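Local coordinates for aminopeptidase N family protein (Idiomarina loihiensis L2TR, PDB 4FGM), which probably acts as a zinc-dependent aminopeptidase of the M61 family, removing residues from the N-terminal ends of peptides, at residues Q24-Q29 / E116-L121; P134-A139 / F168-L173; T360-Q365 / V374-K379; M462-V467 / V572-Q577. All blocks are in the same frame, centred on the assembly; numbering follows the deposited sequence.

Interaction 1 (Q24-Q29 / E116-L121)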
loop_
_atom_site.group_PDB
_atom_site.type_symbol
_atom_site.label_atom_id
_atom_site.label_comp_id
_atom_site.label_asym_id
_atom_site.label_seq_id
_atom_site.Cartn_x
_atom_site.Cartn_y
_atom_site.Cartn_z
ATOM N N GLN A 24 -3.421 -37.577 -7.663
ATOM C CA GLN A 24 -3.172 -38.537 -6.599
ATOM C C GLN A 24 -3.174 -37.863 -5.228
ATOM O O GLN A 24 -2.337 -37.002 -4.940
ATOM C CB GLN A 24 -1.833 -39.243 -6.812
ATOM C CG GLN A 24 -1.588 -40.358 -5.816
ATOM C CD GLN A 24 -0.387 -41.202 -6.168
ATOM O OE1 GLN A 24 0.757 -40.766 -6.030
ATOM N NE2 GLN A 24 -0.640 -42.418 -6.638
ATOM N N THR A 25 -4.121 -38.264 -4.388
ATOM C CA THR A 25 -4.235 -37.716 -3.047
ATOM C C THR A 25 -3.511 -38.646 -2.082
ATOM O O THR A 25 -3.280 -39.809 -2.403
ATOM C CB THR A 25 -5.711 -37.606 -2.623
ATOM O OG1 THR A 25 -6.306 -38.909 -2.614
ATOM C CG2 THR A 25 -6.476 -36.723 -3.597
ATOM N N ASN A 26 -3.130 -38.131 -0.917
ATOM C CA ASN A 26 -2.457 -38.956 0.082
ATOM C C ASN A 26 -3.526 -39.470 1.035
ATOM O O ASN A 26 -4.695 -39.126 0.893
ATOM C CB ASN A 26 -1.410 -38.144 0.844
ATOM C CG ASN A 26 -0.360 -37.541 -0.073
ATOM O OD1 ASN A 26 0.080 -38.173 -1.036
ATOM N ND2 ASN A 26 0.058 -36.317 0.230
ATOM N N ASP A 27 -3.141 -40.301 1.994
ATOM C CA ASP A 27 -4.112 -40.842 2.940
ATOM C C ASP A 27 -4.706 -39.698 3.739
ATOM O O ASP A 27 -3.974 -38.954 4.392
ATOM C CB ASP A 27 -3.442 -41.824 3.899
ATOM C CG ASP A 27 -2.192 -42.445 3.318
ATOM O OD1 ASP A 27 -1.130 -41.783 3.354
ATOM O OD2 ASP A 27 -2.277 -43.587 2.820
ATOM N N GLU A 28 -6.028 -39.560 3.694
ATOM C CA GLU A 28 -6.702 -38.485 4.419
ATOM C C GLU A 28 -6.065 -37.156 3.992
ATOM O O GLU A 28 -5.553 -36.399 4.818
ATOM C CB GLU A 28 -6.540 -38.687 5.931
ATOM C CG GLU A 28 -6.961 -40.065 6.451
ATOM C CD GLU A 28 -8.465 -40.309 6.375
ATOM O OE1 GLU A 28 -9.234 -39.475 6.897
ATOM O OE2 GLU A 28 -8.877 -41.341 5.802
ATOM N N GLN A 29 -6.095 -36.897 2.686
ATOM C CA GLN A 29 -5.526 -35.687 2.092
ATOM C C GLN A 29 -6.195 -34.425 2.629
ATOM O O GLN A 29 -7.422 -34.372 2.773
ATOM C CB GLN A 29 -5.682 -35.742 0.563
ATOM C CG GLN A 29 -5.204 -34.505 -0.185
ATOM C CD GLN A 29 -3.691 -34.351 -0.201
ATOM O OE1 GLN A 29 -2.969 -35.187 -0.752
ATOM N NE2 GLN A 29 -3.203 -33.268 0.396
ATOM N N GLU A 116 -2.331 -29.923 0.496
ATOM C CA GLU A 116 -1.304 -30.216 1.501
ATOM C C GLU A 116 -0.249 -31.214 1.034
ATOM O O GLU A 116 -0.573 -32.307 0.566
ATOM C CB GLU A 116 -1.950 -30.743 2.780
ATOM C CG GLU A 116 -0.969 -31.009 3.915
ATOM C CD GLU A 116 -0.286 -29.749 4.423
ATOM O OE1 GLU A 116 -0.993 -28.765 4.724
ATOM O OE2 GLU A 116 0.958 -29.741 4.532
ATOM N N GLY A 117 1.015 -30.820 1.161
ATOM C CA GLY A 117 2.107 -31.688 0.766
ATOM C C GLY A 117 2.445 -31.684 -0.713
ATOM O O GLY A 117 3.525 -32.120 -1.100
ATOM N N GLN A 118 1.530 -31.204 -1.546
ATOM C CA GLN A 118 1.776 -31.163 -2.986
ATOM C C GLN A 118 1.795 -29.713 -3.445
ATOM O O GLN A 118 1.552 -29.397 -4.605
ATOM C CB GLN A 118 0.687 -31.939 -3.720
ATOM C CG GLN A 118 0.589 -33.384 -3.290
ATOM C CD GLN A 118 -0.495 -34.134 -4.026
ATOM O OE1 GLN A 118 -0.491 -34.203 -5.257
ATOM N NE2 GLN A 118 -1.434 -34.710 -3.275
ATOM N N THR A 119 2.115 -28.842 -2.502
ATOM C CA THR A 119 2.161 -27.409 -2.720
ATOM C C THR A 119 3.357 -26.897 -3.541
ATOM O O THR A 119 3.317 -25.777 -4.061
ATOM C CB THR A 119 2.077 -26.702 -1.340
ATOM O OG1 THR A 119 0.944 -25.817 -1.330
ATOM C CG2 THR A 119 3.370 -25.968 -1.013
ATOM N N ASP A 120 4.410 -27.705 -3.668
ATOM C CA ASP A 120 5.582 -27.294 -4.448
ATOM C C ASP A 120 5.471 -27.709 -5.913
ATOM O O ASP A 120 6.330 -27.374 -6.732
ATOM C CB ASP A 120 6.874 -27.870 -3.857
ATOM C CG ASP A 120 7.246 -27.231 -2.528
ATOM O OD1 ASP A 120 6.837 -26.071 -2.287
ATOM O OD2 ASP A 120 7.957 -27.879 -1.732
ATOM N N LEU A 121 4.409 -28.435 -6.240
ATOM C CA LEU A 121 4.191 -28.882 -7.607
ATOM C C LEU A 121 3.520 -27.788 -8.439
ATOM O O LEU A 121 2.870 -26.885 -7.899
ATOM C CB LEU A 121 3.316 -30.136 -7.616
ATOM C CG LEU A 121 3.869 -31.321 -6.817
ATOM C CD1 LEU A 121 2.856 -32.467 -6.821
ATOM C CD2 LEU A 121 5.202 -31.756 -7.413
HETATM O O HOH W 1 -1.473 -35.024 -7.850
#

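Interaction 2 (P134-A139 / F168-L173)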
loop_
_atom_site.group_PDB
_atom_site.type_symbol
_atom_site.label_atom_id
_atom_site.label_comp_id
_atom_site.label_asym_id
_atom_site.label_seq_id
_atom_site.Cartn_x
_atom_site.Cartn_y
_atom_site.Cartn_z
ATOM N N PRO A 134 -19.445 -13.422 -22.077
ATOM C CA PRO A 134 -18.389 -14.022 -22.897
ATOM C C PRO A 134 -17.454 -13.056 -23.626
ATOM O O PRO A 134 -16.322 -13.419 -23.929
ATOM C CB PRO A 134 -19.171 -14.938 -23.843
ATOM C CG PRO A 134 -20.472 -14.226 -23.999
ATOM C CD PRO A 134 -20.784 -13.751 -22.604
ATOM N N LEU A 135 -17.906 -11.834 -23.905
ATOM C CA LEU A 135 -17.046 -10.868 -24.603
ATOM C C LEU A 135 -15.983 -10.197 -23.724
ATOM O O LEU A 135 -15.129 -9.465 -24.229
ATOM C CB LEU A 135 -17.883 -9.780 -25.292
ATOM C CG LEU A 135 -18.575 -10.103 -26.627
ATOM C CD1 LEU A 135 -17.650 -10.965 -27.478
ATOM C CD2 LEU A 135 -19.884 -10.827 -26.392
ATOM N N TRP A 136 -16.029 -10.446 -22.417
ATOM C CA TRP A 136 -15.056 -9.870 -21.492
ATOM C C TRP A 136 -13.616 -10.225 -21.836
ATOM O O TRP A 136 -13.345 -11.275 -22.419
ATOM C CB TRP A 136 -15.341 -10.337 -20.070
ATOM C CG TRP A 136 -16.343 -9.505 -19.335
ATOM C CD1 TRP A 136 -17.077 -8.468 -19.834
ATOM C CD2 TRP A 136 -16.729 -9.648 -17.962
ATOM N NE1 TRP A 136 -17.895 -7.956 -18.859
ATOM C CE2 TRP A 136 -17.700 -8.657 -17.698
ATOM C CE3 TRP A 136 -16.341 -10.511 -16.926
ATOM C CZ2 TRP A 136 -18.301 -8.510 -16.444
ATOM C CZ3 TRP A 136 -16.938 -10.364 -15.673
ATOM C CH2 TRP A 136 -17.905 -9.364 -15.445
ATOM N N LYS A 137 -12.692 -9.341 -21.469
ATOM C CA LYS A 137 -11.273 -9.575 -21.707
ATOM C C LYS A 137 -10.606 -10.033 -20.422
ATOM O O LYS A 137 -11.170 -9.897 -19.330
ATOM C CB LYS A 137 -10.583 -8.315 -22.217
ATOM C CG LYS A 137 -11.048 -7.864 -23.589
ATOM C CD LYS A 137 -10.165 -6.739 -24.101
ATOM C CE LYS A 137 -10.910 -5.867 -25.098
ATOM N NZ LYS A 137 -11.547 -6.678 -26.176
ATOM N N VAL A 138 -9.399 -10.569 -20.563
ATOM C CA VAL A 138 -8.636 -11.084 -19.439
ATOM C C VAL A 138 -7.251 -10.457 -19.405
ATOM O O VAL A 138 -6.634 -10.238 -20.450
ATOM C CB VAL A 138 -8.477 -12.625 -19.551
ATOM C CG1 VAL A 138 -7.563 -13.151 -18.459
ATOM C CG2 VAL A 138 -9.829 -13.283 -19.475
ATOM N N ALA A 139 -6.766 -10.173 -18.201
ATOM C CA ALA A 139 -5.444 -9.590 -18.023
ATOM C C ALA A 139 -4.831 -10.184 -16.761
ATOM O O ALA A 139 -5.491 -10.298 -15.724
ATOM C CB ALA A 139 -5.543 -8.065 -17.906
ATOM N N PHE A 168 -5.918 -11.642 -11.185
ATOM C CA PHE A 168 -6.614 -11.617 -12.473
ATOM C C PHE A 168 -7.652 -10.494 -12.499
ATOM O O PHE A 168 -8.330 -10.232 -11.499
ATOM C CB PHE A 168 -7.350 -12.946 -12.741
ATOM C CG PHE A 168 -6.481 -14.046 -13.290
ATOM C CD1 PHE A 168 -5.531 -14.675 -12.489
ATOM C CD2 PHE A 168 -6.630 -14.470 -14.611
ATOM C CE1 PHE A 168 -4.749 -15.724 -12.987
ATOM C CE2 PHE A 168 -5.854 -15.515 -15.122
ATOM C CZ PHE A 168 -4.908 -16.140 -14.311
ATOM N N LEU A 169 -7.777 -9.845 -13.650
ATOM C CA LEU A 169 -8.744 -8.771 -13.847
ATOM C C LEU A 169 -9.491 -9.069 -15.149
ATOM O O LEU A 169 -8.875 -9.275 -16.198
ATOM C CB LEU A 169 -8.030 -7.415 -13.945
ATOM C CG LEU A 169 -8.910 -6.187 -14.210
ATOM C CD1 LEU A 169 -10.009 -6.110 -13.155
ATOM C CD2 LEU A 169 -8.059 -4.916 -14.185
ATOM N N ILE A 170 -10.815 -9.110 -15.078
ATOM C CA ILE A 170 -11.613 -9.385 -16.258
ATOM C C ILE A 170 -12.720 -8.350 -16.440
ATOM O O ILE A 170 -13.179 -7.752 -15.477
ATOM C CB ILE A 170 -12.236 -10.806 -16.187
ATOM C CG1 ILE A 170 -13.077 -10.961 -14.920
ATOM C CG2 ILE A 170 -11.135 -11.850 -16.186
ATOM C CD1 ILE A 170 -13.718 -12.337 -14.772
ATOM N N GLY A 171 -13.143 -8.136 -17.682
ATOM C CA GLY A 171 -14.197 -7.174 -17.938
ATOM C C GLY A 171 -14.001 -6.470 -19.263
ATOM O O GLY A 171 -13.300 -6.971 -20.139
ATOM N N ASP A 172 -14.629 -5.310 -19.412
ATOM C CA ASP A 172 -14.513 -4.518 -20.633
ATOM C C ASP A 172 -13.244 -3.687 -20.446
ATOM O O ASP A 172 -13.293 -2.491 -20.193
ATOM C CB ASP A 172 -15.759 -3.631 -20.778
ATOM C CG ASP A 172 -15.716 -2.750 -22.012
ATOM O OD1 ASP A 172 -14.954 -3.061 -22.955
ATOM O OD2 ASP A 172 -16.460 -1.747 -22.042
ATOM N N LEU A 173 -12.105 -4.350 -20.584
ATOM C CA LEU A 173 -10.797 -3.743 -20.355
ATOM C C LEU A 173 -10.185 -2.834 -21.412
ATOM O O LEU A 173 -10.279 -3.088 -22.616
ATOM C CB LEU A 173 -9.782 -4.850 -20.049
ATOM C CG LEU A 173 -10.271 -5.963 -19.122
ATOM C CD1 LEU A 173 -9.148 -6.979 -18.872
ATOM C CD2 LEU A 173 -10.754 -5.333 -17.806
#

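Interaction 3 (T360-Q365 / V374-K379). With MAE (maleic acid), chain B.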
loop_
_atom_site.group_PDB
_atom_site.type_symbol
_atom_site.label_atom_id
_atom_site.label_comp_id
_atom_site.label_asym_id
_atom_site.label_seq_id
_atom_site.Cartn_x
_atom_site.Cartn_y
_atom_site.Cartn_z
ATOM N N THR A 360 -1.447 -6.139 14.180
ATOM C CA THR A 360 -2.401 -5.603 15.135
ATOM C C THR A 360 -2.331 -4.084 15.263
ATOM O O THR A 360 -3.264 -3.368 14.891
ATOM C CB THR A 360 -2.173 -6.217 16.522
ATOM O OG1 THR A 360 -0.800 -6.042 16.895
ATOM C CG2 THR A 360 -2.506 -7.701 16.508
ATOM N N LYS A 361 -1.215 -3.597 15.789
ATOM C CA LYS A 361 -1.030 -2.167 15.987
ATOM C C LYS A 361 -1.242 -1.313 14.748
ATOM O O LYS A 361 -1.879 -0.267 14.819
ATOM C CB LYS A 361 0.359 -1.899 16.552
ATOM C CG LYS A 361 0.505 -2.321 17.992
ATOM C CD LYS A 361 -0.208 -1.367 18.926
ATOM C CE LYS A 361 0.096 -1.716 20.379
ATOM N NZ LYS A 361 -0.466 -0.712 21.321
ATOM N N PHE A 362 -0.721 -1.749 13.609
ATOM C CA PHE A 362 -0.866 -0.955 12.397
ATOM C C PHE A 362 -2.117 -1.258 11.581
ATOM O O PHE A 362 -2.927 -0.371 11.354
ATOM C CB PHE A 362 0.382 -1.103 11.521
ATOM C CG PHE A 362 0.494 -0.056 10.452
ATOM C CD1 PHE A 362 -0.022 -0.281 9.177
ATOM C CD2 PHE A 362 1.093 1.172 10.728
ATOM C CE1 PHE A 362 0.058 0.705 8.189
ATOM C CE2 PHE A 362 1.178 2.169 9.749
ATOM C CZ PHE A 362 0.660 1.935 8.477
ATOM N N TYR A 363 -2.284 -2.503 11.148
ATOM C CA TYR A 363 -3.450 -2.864 10.337
ATOM C C TYR A 363 -4.792 -2.849 11.065
ATOM O O TYR A 363 -5.839 -2.849 10.433
ATOM C CB TYR A 363 -3.246 -4.232 9.670
ATOM C CG TYR A 363 -2.440 -4.153 8.394
ATOM C CD1 TYR A 363 -1.046 -4.163 8.420
ATOM C CD2 TYR A 363 -3.076 -4.036 7.157
ATOM C CE1 TYR A 363 -0.309 -4.058 7.245
ATOM C CE2 TYR A 363 -2.354 -3.931 5.981
ATOM C CZ TYR A 363 -0.969 -3.942 6.026
ATOM O OH TYR A 363 -0.254 -3.849 4.849
ATOM N N GLN A 364 -4.764 -2.852 12.389
ATOM C CA GLN A 364 -5.995 -2.808 13.163
ATOM C C GLN A 364 -5.988 -1.520 13.987
ATOM O O GLN A 364 -6.635 -1.432 15.029
ATOM C CB GLN A 364 -6.096 -4.032 14.081
ATOM C CG GLN A 364 -6.253 -5.357 13.341
ATOM C CD GLN A 364 -6.351 -6.551 14.278
ATOM O OE1 GLN A 364 -7.239 -6.613 15.134
ATOM N NE2 GLN A 364 -5.440 -7.508 14.117
ATOM N N GLN A 365 -5.245 -0.526 13.504
ATOM C CA GLN A 365 -5.147 0.764 14.174
ATOM C C GLN A 365 -6.501 1.457 14.162
ATOM O O GLN A 365 -7.365 1.138 13.343
ATOM C CB GLN A 365 -4.108 1.668 13.484
ATOM C CG GLN A 365 -4.408 2.016 12.013
ATOM C CD GLN A 365 -3.380 2.979 11.405
ATOM O OE1 GLN A 365 -3.599 4.189 11.356
ATOM N NE2 GLN A 365 -2.244 2.440 10.957
ATOM N N VAL A 374 3.679 4.521 15.360
ATOM C CA VAL A 374 4.426 5.298 14.384
ATOM C C VAL A 374 4.308 4.550 13.059
ATOM O O VAL A 374 4.128 3.337 13.049
ATOM C CB VAL A 374 5.910 5.449 14.804
ATOM C CG1 VAL A 374 6.630 4.107 14.714
ATOM C CG2 VAL A 374 6.587 6.507 13.938
ATOM N N SER A 375 4.386 5.267 11.947
ATOM C CA SER A 375 4.265 4.641 10.636
ATOM C C SER A 375 5.616 4.166 10.118
ATOM O O SER A 375 6.536 4.970 9.935
ATOM C CB SER A 375 3.656 5.634 9.640
ATOM O OG SER A 375 3.530 5.068 8.345
ATOM N N TYR A 376 5.747 2.863 9.886
ATOM C CA TYR A 376 7.002 2.339 9.362
ATOM C C TYR A 376 7.117 2.743 7.899
ATOM O O TYR A 376 8.182 2.630 7.289
ATOM C CB TYR A 376 7.090 0.816 9.535
ATOM C CG TYR A 376 5.902 0.017 9.038
ATOM C CD1 TYR A 376 5.742 -0.269 7.679
ATOM C CD2 TYR A 376 4.954 -0.489 9.938
ATOM C CE1 TYR A 376 4.674 -1.044 7.229
ATOM C CE2 TYR A 376 3.880 -1.263 9.499
ATOM C CZ TYR A 376 3.749 -1.538 8.143
ATOM O OH TYR A 376 2.696 -2.306 7.706
ATOM N N TYR A 377 6.011 3.242 7.348
ATOM C CA TYR A 377 5.985 3.723 5.972
ATOM C C TYR A 377 6.621 5.106 5.961
ATOM O O TYR A 377 7.639 5.335 5.308
ATOM C CB TYR A 377 4.548 3.875 5.468
ATOM C CG TYR A 377 3.896 2.615 4.972
ATOM C CD1 TYR A 377 4.114 2.159 3.671
ATOM C CD2 TYR A 377 3.032 1.891 5.790
ATOM C CE1 TYR A 377 3.482 1.014 3.197
ATOM C CE2 TYR A 377 2.397 0.747 5.325
ATOM C CZ TYR A 377 2.625 0.320 4.028
ATOM O OH TYR A 377 1.971 -0.785 3.557
ATOM N N ALA A 378 5.997 6.023 6.699
ATOM C CA ALA A 378 6.444 7.413 6.774
ATOM C C ALA A 378 7.801 7.597 7.440
ATOM O O ALA A 378 8.681 8.251 6.878
ATOM C CB ALA A 378 5.391 8.260 7.485
ATOM N N LYS A 379 7.984 7.031 8.630
ATOM C CA LYS A 379 9.269 7.182 9.291
ATOM C C LYS A 379 10.354 6.414 8.531
ATOM O O LYS A 379 11.513 6.830 8.495
ATOM C CB LYS A 379 9.212 6.718 10.746
ATOM C CG LYS A 379 10.460 7.131 11.509
ATOM C CD LYS A 379 10.381 6.850 12.993
ATOM C CE LYS A 379 11.647 7.351 13.685
ATOM N NZ LYS A 379 11.610 7.151 15.163
HETATM C C1 MAE B . 1.847 -1.656 0.147
HETATM O O1 MAE B . 2.457 -1.918 1.242
HETATM O O2 MAE B . 2.449 -1.872 -0.929
HETATM C C2 MAE B . 0.454 -1.164 0.236
HETATM C C3 MAE B . -0.680 -1.779 0.563
HETATM C C4 MAE B . -0.834 -3.178 0.946
HETATM O O3 MAE B . 0.073 -4.032 0.988
HETATM O O4 MAE B . -1.992 -3.490 1.293
HETATM O O HOH W 2 2.451 -2.831 5.122
#

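Interaction 4 (M462-V467 / V572-Q577)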
loop_
_atom_site.group_PDB
_atom_site.type_symbol
_atom_site.label_atom_id
_atom_site.label_comp_id
_atom_site.label_asym_id
_atom_site.label_seq_id
_atom_site.Cartn_x
_atom_site.Cartn_y
_atom_site.Cartn_z
HETATM N N MSE A 462 15.861 24.653 3.114
HETATM C CA MSE A 462 15.432 25.317 4.340
HETATM C C MSE A 462 14.154 24.687 4.903
HETATM O O MSE A 462 13.246 24.331 4.151
HETATM C CB MSE A 462 15.211 26.803 4.049
HETATM C CG MSE A 462 14.438 27.569 5.110
HETATM SE SE MSE A 462 14.248 29.439 4.640
HETATM C CE MSE A 462 13.018 29.291 3.157
ATOM N N VAL A 463 14.094 24.542 6.224
ATOM C CA VAL A 463 12.921 23.969 6.879
ATOM C C VAL A 463 12.286 24.950 7.863
ATOM O O VAL A 463 12.927 25.392 8.817
ATOM C CB VAL A 463 13.264 22.693 7.678
ATOM C CG1 VAL A 463 12.002 22.152 8.345
ATOM C CG2 VAL A 463 13.873 21.645 6.767
ATOM N N GLN A 464 11.023 25.289 7.634
ATOM C CA GLN A 464 10.325 26.183 8.540
ATOM C C GLN A 464 8.999 25.561 8.951
ATOM O O GLN A 464 8.248 25.076 8.109
ATOM C CB GLN A 464 10.119 27.556 7.890
ATOM C CG GLN A 464 9.436 27.555 6.541
ATOM C CD GLN A 464 9.841 28.759 5.703
ATOM O OE1 GLN A 464 10.051 29.854 6.229
ATOM N NE2 GLN A 464 9.943 28.563 4.391
ATOM N N LYS A 465 8.735 25.549 10.257
ATOM C CA LYS A 465 7.501 24.977 10.784
ATOM C C LYS A 465 6.462 26.071 10.997
ATOM O O LYS A 465 6.801 27.220 11.276
ATOM C CB LYS A 465 7.762 24.264 12.112
ATOM C CG LYS A 465 9.114 23.587 12.202
ATOM C CD LYS A 465 9.150 22.543 13.307
ATOM C CE LYS A 465 8.723 23.099 14.655
ATOM N NZ LYS A 465 8.729 22.036 15.701
ATOM N N GLN A 466 5.193 25.711 10.868
ATOM C CA GLN A 466 4.121 26.674 11.057
ATOM C C GLN A 466 2.815 25.955 11.350
ATOM O O GLN A 466 2.693 24.751 11.126
ATOM C CB GLN A 466 3.963 27.549 9.805
ATOM C CG GLN A 466 3.456 26.808 8.578
ATOM C CD GLN A 466 3.446 27.675 7.332
ATOM O OE1 GLN A 466 4.468 28.250 6.956
ATOM N NE2 GLN A 466 2.291 27.768 6.679
ATOM N N VAL A 467 1.845 26.701 11.861
ATOM C CA VAL A 467 0.538 26.146 12.168
ATOM C C VAL A 467 -0.212 25.990 10.849
ATOM O O VAL A 467 -0.217 26.899 10.022
ATOM C CB VAL A 467 -0.257 27.091 13.091
ATOM C CG1 VAL A 467 -1.608 26.482 13.424
ATOM C CG2 VAL A 467 0.540 27.364 14.359
ATOM N N VAL A 572 7.269 22.971 6.171
ATOM C CA VAL A 572 7.361 23.437 4.795
ATOM C C VAL A 572 8.825 23.434 4.340
ATOM O O VAL A 572 9.690 24.034 4.984
ATOM C CB VAL A 572 6.765 24.859 4.662
ATOM C CG1 VAL A 572 6.954 25.388 3.243
ATOM C CG2 VAL A 572 5.286 24.825 5.016
ATOM N N LEU A 573 9.090 22.741 3.235
ATOM C CA LEU A 573 10.441 22.635 2.694
ATOM C C LEU A 573 10.633 23.416 1.407
ATOM O O LEU A 573 9.788 23.380 0.512
ATOM C CB LEU A 573 10.796 21.169 2.447
ATOM C CG LEU A 573 11.486 20.420 3.590
ATOM C CD1 LEU A 573 10.754 20.654 4.890
ATOM C CD2 LEU A 573 11.546 18.939 3.258
ATOM N N SER A 574 11.758 24.116 1.323
ATOM C CA SER A 574 12.087 24.912 0.148
ATOM C C SER A 574 13.596 24.962 -0.087
ATOM O O SER A 574 14.395 24.901 0.852
ATOM C CB SER A 574 11.545 26.334 0.303
ATOM O OG SER A 574 11.993 26.914 1.515
ATOM N N VAL A 575 13.980 25.055 -1.353
ATOM C CA VAL A 575 15.384 25.131 -1.713
ATOM C C VAL A 575 15.778 26.605 -1.740
ATOM O O VAL A 575 15.210 27.394 -2.490
ATOM C CB VAL A 575 15.638 24.475 -3.097
ATOM C CG1 VAL A 575 14.481 24.762 -4.027
ATOM C CG2 VAL A 575 16.933 25.001 -3.696
ATOM N N GLU A 576 16.739 26.974 -0.899
ATOM C CA GLU A 576 17.204 28.355 -0.825
ATOM C C GLU A 576 18.638 28.507 -1.335
ATOM O O GLU A 576 19.072 29.612 -1.656
ATOM C CB GLU A 576 17.100 28.864 0.616
ATOM C CG GLU A 576 15.692 29.279 1.051
ATOM C CD GLU A 576 15.317 30.680 0.585
ATOM O OE1 GLU A 576 16.133 31.607 0.778
ATOM O OE2 GLU A 576 14.207 30.858 0.039
ATOM N N GLN A 577 19.362 27.391 -1.408
ATOM C CA GLN A 577 20.743 27.373 -1.885
ATOM C C GLN A 577 20.891 26.277 -2.939
ATOM O O GLN A 577 21.453 25.214 -2.674
ATOM C CB GLN A 577 21.696 27.112 -0.715
ATOM C CG GLN A 577 22.452 28.340 -0.240
ATOM C CD GLN A 577 23.426 28.857 -1.287
ATOM O OE1 GLN A 577 24.301 28.124 -1.752
ATOM N NE2 GLN A 577 23.281 30.125 -1.659
#

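Interaction 1 (Q24-Q29 / E116-L121)
Three hydrogen bonds donated by side-chain amides tie Gln-118 and Glu-116 to the loop 24-29. The straightest runs from Gln-29 NE2 to Glu-116 O (2.8 Å, 163° at the hydrogen): it lies within the amide plane of Gln-29 and meets a lone pair in the plane of the carbonyl. Gln-118 uses its NE2 twice, giving one bond to Gln-24 O at 3.0 Å and a weak one to Gln-29 OE1, also at 3.0 Å. The amides of Gln-29 and Gln-118 are turned about 60° against each other. Gln-29 reaches this place because its CG is anti to the backbone N (chi1 177°) and the chain then bends at chi2. Its OE1 is gripped from its own loop as well, by Asn-26 N at 3.0 Å.

Both segments are irregular connections in the M61 N-terminal domain, next to the antiparallel pairing of strands 30-32 and 114-115; Gln-118 opens a type I beta turn that ends at Leu-121.

A water extends the polar network, accepting from Gln-24 N and donating to Gln-118 OE1 at 2.9 Å. The carboxylate of Glu-116 turns away from the loop 24-29 to a salt bridge with Arg-71.

Interaction 2 (P134-A139 / F168-L173)
Strands 137-139 and 168-171 run antiparallel, their axes 163° apart in direction, and Lys-137 with Gly-171 and Ala-139 with Leu-169 form hydrogen-bonded pairs on either side of the non-hydrogen-bonded pair Val-138 with Ile-170. The shortest of the four backbone bonds joins Lys-137 N to Gly-171 O at 2.8 Å.

Trp-136 lays its indole over Gly-171, whose CA sits 3.5 Å from the centroid of the five-membered ring in a CH-pi contact only 12° off the ring normal. The six-membered part reaches Ile-170, Trp-136 CE3 lying 3.9 Å from Ile-170 CD1. Ile-170 CG2 touches Val-138 CG2 at 3.8 Å, the two side chains side by side and pointing the same way. Val-138 CG1 meets the edge of the Phe-168 ring, which also packs edge-to-face with Phe-155. From the face that carries Ala-139 and Leu-169, Leu-173 swings CD1 to within 3.9 Å of Ala-139 CB.

Because Leu-127 touches Val-138 and Phe-168 on one side, and strands 183-190 and 222-230 receive Ala-139, Leu-169 and Leu-173 on the other, this contact of the M61 N-terminal domain is largely buried and apolar; its backbone bonds satisfy the hydrogen-bonded pairs, while Val-138 and Ile-170 bond outward to His-150 and Gly-104.

Interaction 3 (T360-Q365 / V374-K379)
Tyr-363 and Tyr-377 line the maleic acid pocket beside the zinc ion, and next to it Phe-362, Tyr-376 and Tyr-377 form an aromatic cluster. The contact joins helix 358-362 and the residues after it to the turn that leads into helix 378-394, within the M61 glycyl aminopeptidase region.

Phe-362 has its CG anti to the backbone N (chi1 -164°), which carries the ring across to the second segment. Over one face lies Tyr-376 CE2, 3.7 Å above the plane and offset toward the rim. The planes of Phe-362 and Tyr-376 are inclined at 41°. Phe-362 CZ comes within 3.6 Å of Tyr-377 CD2, at the edge of the tyrosine ring.

Ser-375 steadies the turn with a capping bond, its OG accepting from Ala-378 N at 3.1 Å. Tyr-377 lies in this turn and also touches the zinc ligand Glu-307. One water hydrogen-bonds to all three phenol oxygens: it is 2.9 Å from Tyr-363 OH and 2.6 Å from Tyr-376 OH, and it donates to Tyr-377 OH. That same Tyr-377 OH donates a hydrogen bond to maleic acid O1, 2.6 Å away and in the plane of the tyrosine ring.

Interaction 4 (M462-V467 / V572-Q577)
The flat groups are amides and a carboxylate rather than rings: Gln-466 touches Val-572 with its amide, Gln-466 OE1 lying 4.0 Å from Val-572 CG2, and Gln-464 brings NE2 to 3.9 Å from Ser-574 OG without a hydrogen bond. The carboxylate of Glu-576 lies beside the methyl end of Met-462, modelled as selenomethionine.

Apart from Glu-576, these side chains project from strands 462-466 and 572-575, which form a two-stranded antiparallel sheet. Met-462 with Ser-574 and Gln-464 with Val-572 are the hydrogen-bonded pairs; Met-462 N to Ser-574 O is the shortest bond, at 2.7 Å. Met-462 bends at chi3 (70°), which brings CE to 3.4 Å from Glu-576 CG and 3.1 Å from Ser-574 OG. On the other face Val-463 CG2 lies alongside Leu-573 CD1 at 3.8 Å.

The two faces therefore differ in chemistry: Val-463 and Leu-573 make an apolar contact on one, Leu-573 against Leu-333 and Leu-337 of helix 326-342, and the other is mixed, where the methyl of Met-462 helps bury a Ser-574 hydroxyl that has no partner in the model.

Overall arrangement
Interactions 1 and 2 both belong to the M61 N-terminal domain, their centres 32 Å apart and their nearest atoms about 14 Å apart. Interaction 3 alone reaches the active site: its Tyr-377 side chain comes within about 4 Å of the zinc ion, which His-273, His-277 and Glu-307 bind. Interaction 2 packs against strands 183-190 and 222-230, and the same sheet includes strand 235-238, which supplies Gly-236, Leu-237 and Glu-238 to the maleic acid pocket. Interactions 3 and 4, with centres 27 Å apart, share helix 326-342, touched by Ala-378 from one and Leu-573 from the other. Interactions 1 and 4 lie on opposite sides of the chain's centre, 61 Å apart between centres.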